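Local coordinates for VC0179-like protein (Escherichia coli, PDB 4XJ6), which probably joins GTP and ATP into cyclic GMP-AMP, as a magnesium-dependent nucleotidyltransferase and bacterial homologue of cyclic GMP-AMP synthase, at residues L20-T25 against D116-P121; E47-A52 against D98-F103; W3-Y8 against D317-M322. One frame throughout, in Å; residues are numbered along the deposited sequence.

Contact 1. Residues L20-T25 against D116-P121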
# COMPACT_ATOMS: atom_id res chain seq x y z
N LEU A 20 -8.76 1.91 -15.63
CA LEU A 20 -8.09 1.88 -14.34
C LEU A 20 -8.71 0.87 -13.38
O LEU A 20 -8.00 0.08 -12.76
CB LEU A 20 -8.11 3.27 -13.70
CG LEU A 20 -7.29 4.37 -14.38
CD1 LEU A 20 -7.40 5.69 -13.61
CD2 LEU A 20 -5.83 3.93 -14.54
N LYS A 21 -10.03 0.90 -13.25
CA LYS A 21 -10.71 0.08 -12.26
C LYS A 21 -10.75 -1.39 -12.65
O LYS A 21 -10.98 -1.74 -13.81
CB LYS A 21 -12.12 0.59 -12.02
CG LYS A 21 -12.69 0.17 -10.68
CD LYS A 21 -14.05 0.78 -10.43
CE LYS A 21 -14.38 0.76 -8.95
NZ LYS A 21 -14.19 -0.59 -8.35
N LEU A 22 -10.53 -2.25 -11.67
CA LEU A 22 -10.56 -3.70 -11.86
C LEU A 22 -12.00 -4.21 -11.99
O LEU A 22 -12.92 -3.65 -11.39
CB LEU A 22 -9.87 -4.41 -10.70
CG LEU A 22 -8.34 -4.51 -10.66
CD1 LEU A 22 -7.66 -3.15 -10.62
CD2 LEU A 22 -7.91 -5.35 -9.47
N SER A 23 -12.18 -5.27 -12.76
CA SER A 23 -13.48 -5.93 -12.83
C SER A 23 -13.62 -6.86 -11.63
O SER A 23 -12.67 -7.07 -10.88
CB SER A 23 -13.63 -6.71 -14.13
OG SER A 23 -12.69 -7.77 -14.20
N LYS A 24 -14.82 -7.42 -11.44
CA LYS A 24 -15.05 -8.33 -10.33
C LYS A 24 -14.17 -9.57 -10.46
O LYS A 24 -13.68 -10.10 -9.47
CB LYS A 24 -16.52 -8.74 -10.25
CG LYS A 24 -16.84 -9.63 -9.06
CD LYS A 24 -17.61 -10.87 -9.48
CE LYS A 24 -17.89 -11.79 -8.30
NZ LYS A 24 -18.62 -11.10 -7.20
N THR A 25 -13.97 -10.02 -11.70
CA THR A 25 -13.12 -11.16 -11.98
C THR A 25 -11.69 -10.92 -11.50
O THR A 25 -11.09 -11.77 -10.84
CB THR A 25 -13.09 -11.50 -13.48
OG1 THR A 25 -14.40 -11.90 -13.91
CG2 THR A 25 -12.11 -12.62 -13.76
N ASP A 116 -10.96 1.17 -2.31
CA ASP A 116 -11.32 1.18 -3.73
C ASP A 116 -10.67 2.31 -4.54
O ASP A 116 -11.36 3.18 -5.07
CB ASP A 116 -12.84 1.26 -3.88
CG ASP A 116 -13.31 1.05 -5.31
OD1 ASP A 116 -12.62 0.33 -6.06
OD2 ASP A 116 -14.36 1.61 -5.69
N THR A 117 -9.34 2.29 -4.65
CA THR A 117 -8.63 3.21 -5.53
C THR A 117 -7.48 2.50 -6.24
O THR A 117 -6.56 3.14 -6.76
CB THR A 117 -8.07 4.44 -4.76
OG1 THR A 117 -7.35 3.99 -3.61
CG2 THR A 117 -9.19 5.37 -4.32
N LEU A 118 -7.54 1.17 -6.26
CA LEU A 118 -6.51 0.36 -6.89
C LEU A 118 -6.61 0.44 -8.41
O LEU A 118 -7.63 0.07 -8.99
CB LEU A 118 -6.60 -1.09 -6.43
CG LEU A 118 -5.58 -2.03 -7.07
CD1 LEU A 118 -4.17 -1.56 -6.75
CD2 LEU A 118 -5.80 -3.44 -6.58
N ASN A 119 -5.55 0.91 -9.05
CA ASN A 119 -5.51 1.00 -10.50
C ASN A 119 -4.79 -0.18 -11.14
O ASN A 119 -3.93 -0.80 -10.52
CB ASN A 119 -4.84 2.30 -10.95
CG ASN A 119 -5.68 3.53 -10.66
OD1 ASN A 119 -6.89 3.44 -10.45
ND2 ASN A 119 -5.04 4.70 -10.66
N ARG A 120 -5.16 -0.49 -12.38
CA ARG A 120 -4.40 -1.44 -13.18
C ARG A 120 -3.02 -0.86 -13.44
O ARG A 120 -2.86 0.35 -13.58
CB ARG A 120 -5.11 -1.74 -14.50
CG ARG A 120 -6.40 -2.54 -14.39
CD ARG A 120 -6.86 -3.00 -15.77
NE ARG A 120 -8.13 -3.72 -15.73
CZ ARG A 120 -9.31 -3.17 -15.98
NH1 ARG A 120 -9.40 -1.87 -16.27
NH2 ARG A 120 -10.42 -3.90 -15.93
N PRO A 121 -2.00 -1.73 -13.51
CA PRO A 121 -0.65 -1.26 -13.81
C PRO A 121 -0.50 -0.89 -15.29
O PRO A 121 -1.29 -1.35 -16.12
CB PRO A 121 0.23 -2.46 -13.45
CG PRO A 121 -0.65 -3.63 -13.68
CD PRO A 121 -2.04 -3.19 -13.30
O HOH W 1 -10.20 -1.13 -8.88
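Arg120 is held to the segment 20-25 first by its backbone: Arg120 N donates to Leu20 O at 2.9 Å. Its side chain then runs extended from CG to NE past Leu22 in the opposite direction, laying one guanidinium face against the peptide that follows Lys21. Lys21 O sits 2.9 Å from Arg120 NH1, but over the face, where the angle is too poor for a hydrogen bond. Arg120 NH1 donates instead to Ser18 O and Lys19 O, and NH2 forms a salt bridge with Glu26 OE1, which also accepts from Ser23 N.

A second polar link forms at the far end. The Lys21 chain stays extended until chi4 (-51°) bends it, bringing NZ to 2.9 Å from Asp116 OD1 on the syn side of the carboxylate. Asp116 OD1 also meets Arg280, so two cations share it. Between these ends, one water bridges the backbones, accepting from Leu22 N at 3.0 Å and donating to Leu118 O at 2.8 Å; Leu118 O accepts from Arg280 NH1 as well.

Leu20 lies against the Asn119 amide, its CB 3.5 Å from Asn119 OD1, while Asn119 ND2 is bound by Arg280 O. The apolar pair is Leu22 CD2 and Leu118 CD2, 4.1 Å apart. Leu118 also touches the bound 3'-deoxy-GTP, which ties this loop to the nucleotide pocket. The loop 116-121, between strands 106-110 and 128-138, thus rests on the turn entering helix 24-57, with helix 274-289 beside Leu20 and Met128 of strand 128-138 against Leu22.

Contact 2. Residues E47-A52 against D98-F103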
# COMPACT_ATOMS: atom_id res chain seq x y z
N GLU A 47 2.51 -23.48 13.21
CA GLU A 47 3.69 -24.32 13.34
C GLU A 47 4.63 -23.77 14.42
O GLU A 47 5.18 -24.53 15.21
CB GLU A 47 4.44 -24.42 12.00
CG GLU A 47 3.70 -25.22 10.94
CD GLU A 47 4.41 -25.20 9.60
OE1 GLU A 47 5.10 -24.20 9.30
OE2 GLU A 47 4.28 -26.19 8.85
N ALA A 48 4.78 -22.45 14.43
CA ALA A 48 5.62 -21.79 15.42
C ALA A 48 5.02 -21.91 16.82
O ALA A 48 5.73 -22.13 17.79
CB ALA A 48 5.83 -20.33 15.05
N ARG A 49 3.70 -21.76 16.89
CA ARG A 49 2.98 -21.85 18.16
C ARG A 49 3.12 -23.24 18.78
O ARG A 49 3.32 -23.36 19.99
CB ARG A 49 1.49 -21.53 17.97
CG ARG A 49 1.19 -20.04 17.90
CD ARG A 49 -0.31 -19.79 17.88
NE ARG A 49 -0.94 -20.34 16.68
CZ ARG A 49 -2.24 -20.58 16.58
NH1 ARG A 49 -3.04 -20.33 17.61
NH2 ARG A 49 -2.73 -21.09 15.46
N GLN A 50 3.03 -24.26 17.94
CA GLN A 50 3.17 -25.64 18.39
C GLN A 50 4.53 -25.88 19.04
O GLN A 50 4.62 -26.51 20.09
CB GLN A 50 2.97 -26.61 17.22
CG GLN A 50 3.04 -28.08 17.62
CD GLN A 50 1.94 -28.47 18.59
OE1 GLN A 50 2.19 -28.65 19.78
NE2 GLN A 50 0.72 -28.60 18.09
N VAL A 51 5.58 -25.38 18.40
CA VAL A 51 6.93 -25.50 18.93
C VAL A 51 7.06 -24.67 20.19
O VAL A 51 7.70 -25.08 21.16
CB VAL A 51 7.99 -25.07 17.88
CG1 VAL A 51 9.39 -25.13 18.48
CG2 VAL A 51 7.90 -25.96 16.64
N ALA A 52 6.43 -23.49 20.19
CA ALA A 52 6.40 -22.63 21.37
C ALA A 52 5.74 -23.34 22.54
O ALA A 52 6.15 -23.17 23.69
CB ALA A 52 5.66 -21.33 21.05
N ASP A 98 2.57 -17.01 26.53
CA ASP A 98 1.15 -17.24 26.76
C ASP A 98 0.30 -16.57 25.69
O ASP A 98 -0.64 -17.17 25.16
CB ASP A 98 0.74 -16.73 28.15
CG ASP A 98 1.28 -17.60 29.27
OD1 ASP A 98 1.59 -18.78 29.01
OD2 ASP A 98 1.39 -17.09 30.41
N ASP A 99 0.64 -15.33 25.37
CA ASP A 99 -0.07 -14.58 24.33
C ASP A 99 0.10 -15.25 22.97
O ASP A 99 -0.87 -15.43 22.23
CB ASP A 99 0.44 -13.14 24.27
CG ASP A 99 -0.01 -12.31 25.45
OD1 ASP A 99 -1.05 -12.64 26.05
OD2 ASP A 99 0.68 -11.32 25.78
N PHE A 100 1.34 -15.61 22.65
CA PHE A 100 1.67 -16.20 21.36
C PHE A 100 0.90 -17.50 21.13
O PHE A 100 0.37 -17.72 20.05
CB PHE A 100 3.18 -16.45 21.27
CG PHE A 100 3.64 -16.93 19.92
CD1 PHE A 100 3.51 -16.12 18.81
CD2 PHE A 100 4.20 -18.19 19.77
CE1 PHE A 100 3.93 -16.56 17.57
CE2 PHE A 100 4.63 -18.63 18.54
CZ PHE A 100 4.49 -17.81 17.43
N ILE A 101 0.83 -18.33 22.16
CA ILE A 101 0.15 -19.62 22.09
C ILE A 101 -1.37 -19.47 22.03
O ILE A 101 -2.06 -20.24 21.36
CB ILE A 101 0.55 -20.51 23.30
CG1 ILE A 101 2.04 -20.83 23.25
CG2 ILE A 101 -0.28 -21.78 23.34
CD1 ILE A 101 2.54 -21.51 24.49
N LYS A 102 -1.89 -18.46 22.72
CA LYS A 102 -3.33 -18.30 22.87
C LYS A 102 -4.04 -17.73 21.64
O LYS A 102 -5.14 -18.16 21.29
CB LYS A 102 -3.63 -17.41 24.09
CG LYS A 102 -5.11 -17.14 24.32
CD LYS A 102 -5.34 -16.36 25.60
CE LYS A 102 -6.81 -15.97 25.74
NZ LYS A 102 -7.70 -17.16 25.73
N PHE A 103 -3.41 -16.76 20.98
CA PHE A 103 -4.08 -16.03 19.90
C PHE A 103 -3.56 -16.37 18.51
O PHE A 103 -2.37 -16.61 18.32
CB PHE A 103 -3.96 -14.53 20.14
CG PHE A 103 -4.53 -14.07 21.44
CD1 PHE A 103 -5.90 -13.85 21.58
CD2 PHE A 103 -3.72 -13.87 22.54
CE1 PHE A 103 -6.43 -13.44 22.78
CE2 PHE A 103 -4.24 -13.46 23.75
CZ PHE A 103 -5.60 -13.24 23.87
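Two first torsions bring Arg49 and Phe100 together. In Phe100, CG is anti to the backbone N (chi1 -174°), which carries the ring across to segment 47-52 of helix 24-57; in Arg49, CG lies anti to the carbonyl carbon, placing its methylene over one face of that ring. Arg49 CG is 4.0 Å from the ring centroid and 19° off the normal, a CH-pi contact offset toward the rim.

Further along the chain, a bend at chi3 takes the guanidinium away from the ring, toward the carbonyls at the C-terminal end of helix 94-102. Arg49 CD comes 3.1 Å from Phe100 O, whereas the carbonyls nearest Arg49 NH1, Phe103 O at 3.8 Å and Ile101 O at 3.9 Å, are too distant for a hydrogen bond.

Two alanines one turn apart meet the edge of the Phe100 ring: Ala48 CB lies 3.7 Å from Phe100 CZ, and Ala52 CB 3.7 Å from Phe100 CD2. Ile101 adds a looser apolar contact, its CG1 4.3 Å from Ala52 CB. With the ring edge resting on these two methyls, the local helix axes approach to 9.2 Å and cross at -131°.

Leu151 and Leu155 of helix 149-166 also touch the ring, and strand 128-138 adds Met136, so the C-terminal part of helix 24-57 and helix 94-102 pack together beside the nucleotidyltransferase sheet.

Contact 3. Residues W3-Y8 against D317-M322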
# COMPACT_ATOMS: atom_id res chain seq x y z
N TRP A 3 -11.99 21.38 -26.27
CA TRP A 3 -12.50 20.02 -26.12
C TRP A 3 -12.89 19.68 -24.68
O TRP A 3 -12.22 20.08 -23.73
CB TRP A 3 -11.46 19.00 -26.60
CG TRP A 3 -11.10 19.13 -28.05
CD1 TRP A 3 -9.93 19.59 -28.56
CD2 TRP A 3 -11.93 18.80 -29.17
NE1 TRP A 3 -9.97 19.56 -29.93
CE2 TRP A 3 -11.19 19.08 -30.33
CE3 TRP A 3 -13.23 18.29 -29.30
CZ2 TRP A 3 -11.70 18.87 -31.61
CZ3 TRP A 3 -13.74 18.09 -30.57
CH2 TRP A 3 -12.98 18.38 -31.71
N ASP A 4 -13.99 18.95 -24.55
CA ASP A 4 -14.42 18.43 -23.25
C ASP A 4 -13.92 17.00 -23.11
O ASP A 4 -13.94 16.23 -24.06
CB ASP A 4 -15.95 18.50 -23.13
CG ASP A 4 -16.46 17.92 -21.82
OD1 ASP A 4 -15.68 17.85 -20.84
OD2 ASP A 4 -17.64 17.54 -21.77
N PHE A 5 -13.45 16.66 -21.91
CA PHE A 5 -12.84 15.35 -21.68
C PHE A 5 -13.62 14.50 -20.66
O PHE A 5 -13.10 13.49 -20.18
CB PHE A 5 -11.39 15.51 -21.22
CG PHE A 5 -10.45 15.92 -22.31
CD1 PHE A 5 -9.92 14.97 -23.17
CD2 PHE A 5 -10.09 17.25 -22.48
CE1 PHE A 5 -9.05 15.34 -24.19
CE2 PHE A 5 -9.22 17.62 -23.49
CZ PHE A 5 -8.70 16.66 -24.35
N ASN A 6 -14.84 14.91 -20.34
CA ASN A 6 -15.66 14.21 -19.36
C ASN A 6 -15.91 12.74 -19.71
O ASN A 6 -15.93 11.88 -18.83
CB ASN A 6 -16.99 14.93 -19.16
CG ASN A 6 -16.86 16.18 -18.31
OD1 ASN A 6 -15.99 16.26 -17.44
ND2 ASN A 6 -17.72 17.16 -18.56
N ASN A 7 -16.10 12.47 -21.00
CA ASN A 7 -16.29 11.10 -21.46
C ASN A 7 -14.97 10.35 -21.60
O ASN A 7 -14.92 9.14 -21.43
CB ASN A 7 -17.06 11.09 -22.79
CG ASN A 7 -18.56 11.04 -22.60
OD1 ASN A 7 -19.15 9.97 -22.44
ND2 ASN A 7 -19.19 12.21 -22.60
N TYR A 8 -13.91 11.08 -21.92
CA TYR A 8 -12.56 10.51 -21.92
C TYR A 8 -12.28 9.93 -20.55
O TYR A 8 -11.73 8.83 -20.42
CB TYR A 8 -11.52 11.58 -22.28
CG TYR A 8 -10.08 11.19 -22.00
CD1 TYR A 8 -9.30 10.59 -22.97
CD2 TYR A 8 -9.51 11.44 -20.75
CE1 TYR A 8 -7.99 10.24 -22.71
CE2 TYR A 8 -8.20 11.09 -20.49
CZ TYR A 8 -7.44 10.49 -21.47
OH TYR A 8 -6.13 10.14 -21.22
N ASP A 317 -18.04 17.88 -13.30
CA ASP A 317 -17.13 18.33 -14.34
C ASP A 317 -15.70 17.87 -14.05
O ASP A 317 -14.93 18.59 -13.41
CB ASP A 317 -17.19 19.86 -14.49
CG ASP A 317 -16.27 20.38 -15.58
OD1 ASP A 317 -15.90 19.59 -16.48
OD2 ASP A 317 -15.92 21.58 -15.55
N LEU A 318 -15.37 16.68 -14.51
CA LEU A 318 -14.05 16.09 -14.27
C LEU A 318 -12.95 16.81 -15.05
O LEU A 318 -11.80 16.83 -14.63
CB LEU A 318 -14.05 14.60 -14.62
CG LEU A 318 -14.96 13.73 -13.74
CD1 LEU A 318 -14.98 12.30 -14.23
CD2 LEU A 318 -14.50 13.80 -12.30
N THR A 319 -13.32 17.37 -16.20
CA THR A 319 -12.36 18.10 -17.02
C THR A 319 -11.86 19.34 -16.29
O THR A 319 -10.66 19.54 -16.14
CB THR A 319 -12.96 18.53 -18.37
OG1 THR A 319 -13.41 17.37 -19.09
CG2 THR A 319 -11.93 19.27 -19.21
N GLY A 320 -12.80 20.17 -15.84
CA GLY A 320 -12.46 21.37 -15.09
C GLY A 320 -11.81 21.05 -13.76
O GLY A 320 -10.85 21.70 -13.36
N THR A 321 -12.34 20.04 -13.07
CA THR A 321 -11.82 19.64 -11.77
C THR A 321 -10.37 19.16 -11.84
O THR A 321 -9.55 19.53 -11.00
CB THR A 321 -12.69 18.53 -11.14
OG1 THR A 321 -13.99 19.05 -10.87
CG2 THR A 321 -12.07 18.03 -9.84
N MET A 322 -10.06 18.34 -12.84
CA MET A 322 -8.69 17.86 -13.02
C MET A 322 -7.75 19.00 -13.37
O MET A 322 -6.58 19.00 -12.97
CB MET A 322 -8.64 16.79 -14.12
CG MET A 322 -9.17 15.43 -13.69
SD MET A 322 -8.29 14.75 -12.26
CE MET A 322 -6.65 14.54 -12.94
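Thr319 reaches toward the N-terminal segment, and its branches can be followed outward from CB, which lies 3.7 Å from Asp4 OD1. Its OG1 branch, anti to the carbonyl carbon (chi1 -59°), ends among the polar groups of residues 4-6. There Thr319 OG1 accepts from Phe5 N at 2.9 Å, with 140° at the hydrogen. Asp4 OD1 is also 2.9 Å from Thr319 OG1. Although Asn6 N approaches the hydroxyl as well, its angle is poor and it donates to Asp4 OD1 instead. The other branch, CG2, lies near the plane of the Phe5 ring, at its edge.

The backbone of Thr319 answers in the reverse direction. Thr319 N donates to Asn6 OD1 at 3.1 Å, with 154° at the hydrogen and the donor tilted from the carbonyl plane. The same Asn6 oxygen is 3.0 Å from Leu318 N, so the amide oxygen faces the N-terminal end of helix 318-335, where backbone N-H groups lack acceptors within the helix.

Each segment also organises its own turn. Asp4 OD1 accepts from Asn6 N at 3.1 Å to make an Asx turn as the chain passes from strand 3-4 into helix 6-10; this N-H comes from above the carboxylate plane. In the other segment, Asp317 is the N-cap of its helix, although its capping bond from Gly320 N to OD1 is weak. Asp317 OD1 and Asn6 OD1, both acceptors, lie 3.5 Å apart without a bond.

The contact therefore joins the chain's N-terminal segment to the start of helix 318-335 in the C-terminal domain. Strand 3-4 pairs antiparallel with strand 404-405, Ile389 of helix 382-393 packs on Phe5, and helix 274-289 lies against Thr321 and Met322 of helix 318-335.

All three contacts are partly buried, but at different depths. Contact 1 lies nearest the centre of the chain (its centre about 14 Å from it) and touches the nucleotide pocket; the centres of contacts 2 and 3 lie about 29 and 28 Å out, on opposite sides. Contacts 1 and 2 both use helix 24-57, with about 38 Å between their centres, while contacts 1 and 3 both border helix 274-289. Chemistry follows place: a charged pair, a backbone bond and a water hold the loop in contact 1, hydrocarbon against an aromatic ring joins the helices of contact 2, and side-chain-to-backbone bonds join helix starts in contact 3. Contact 2 nests within the loop closed by contact 1, and contact 1 within that of contact 3.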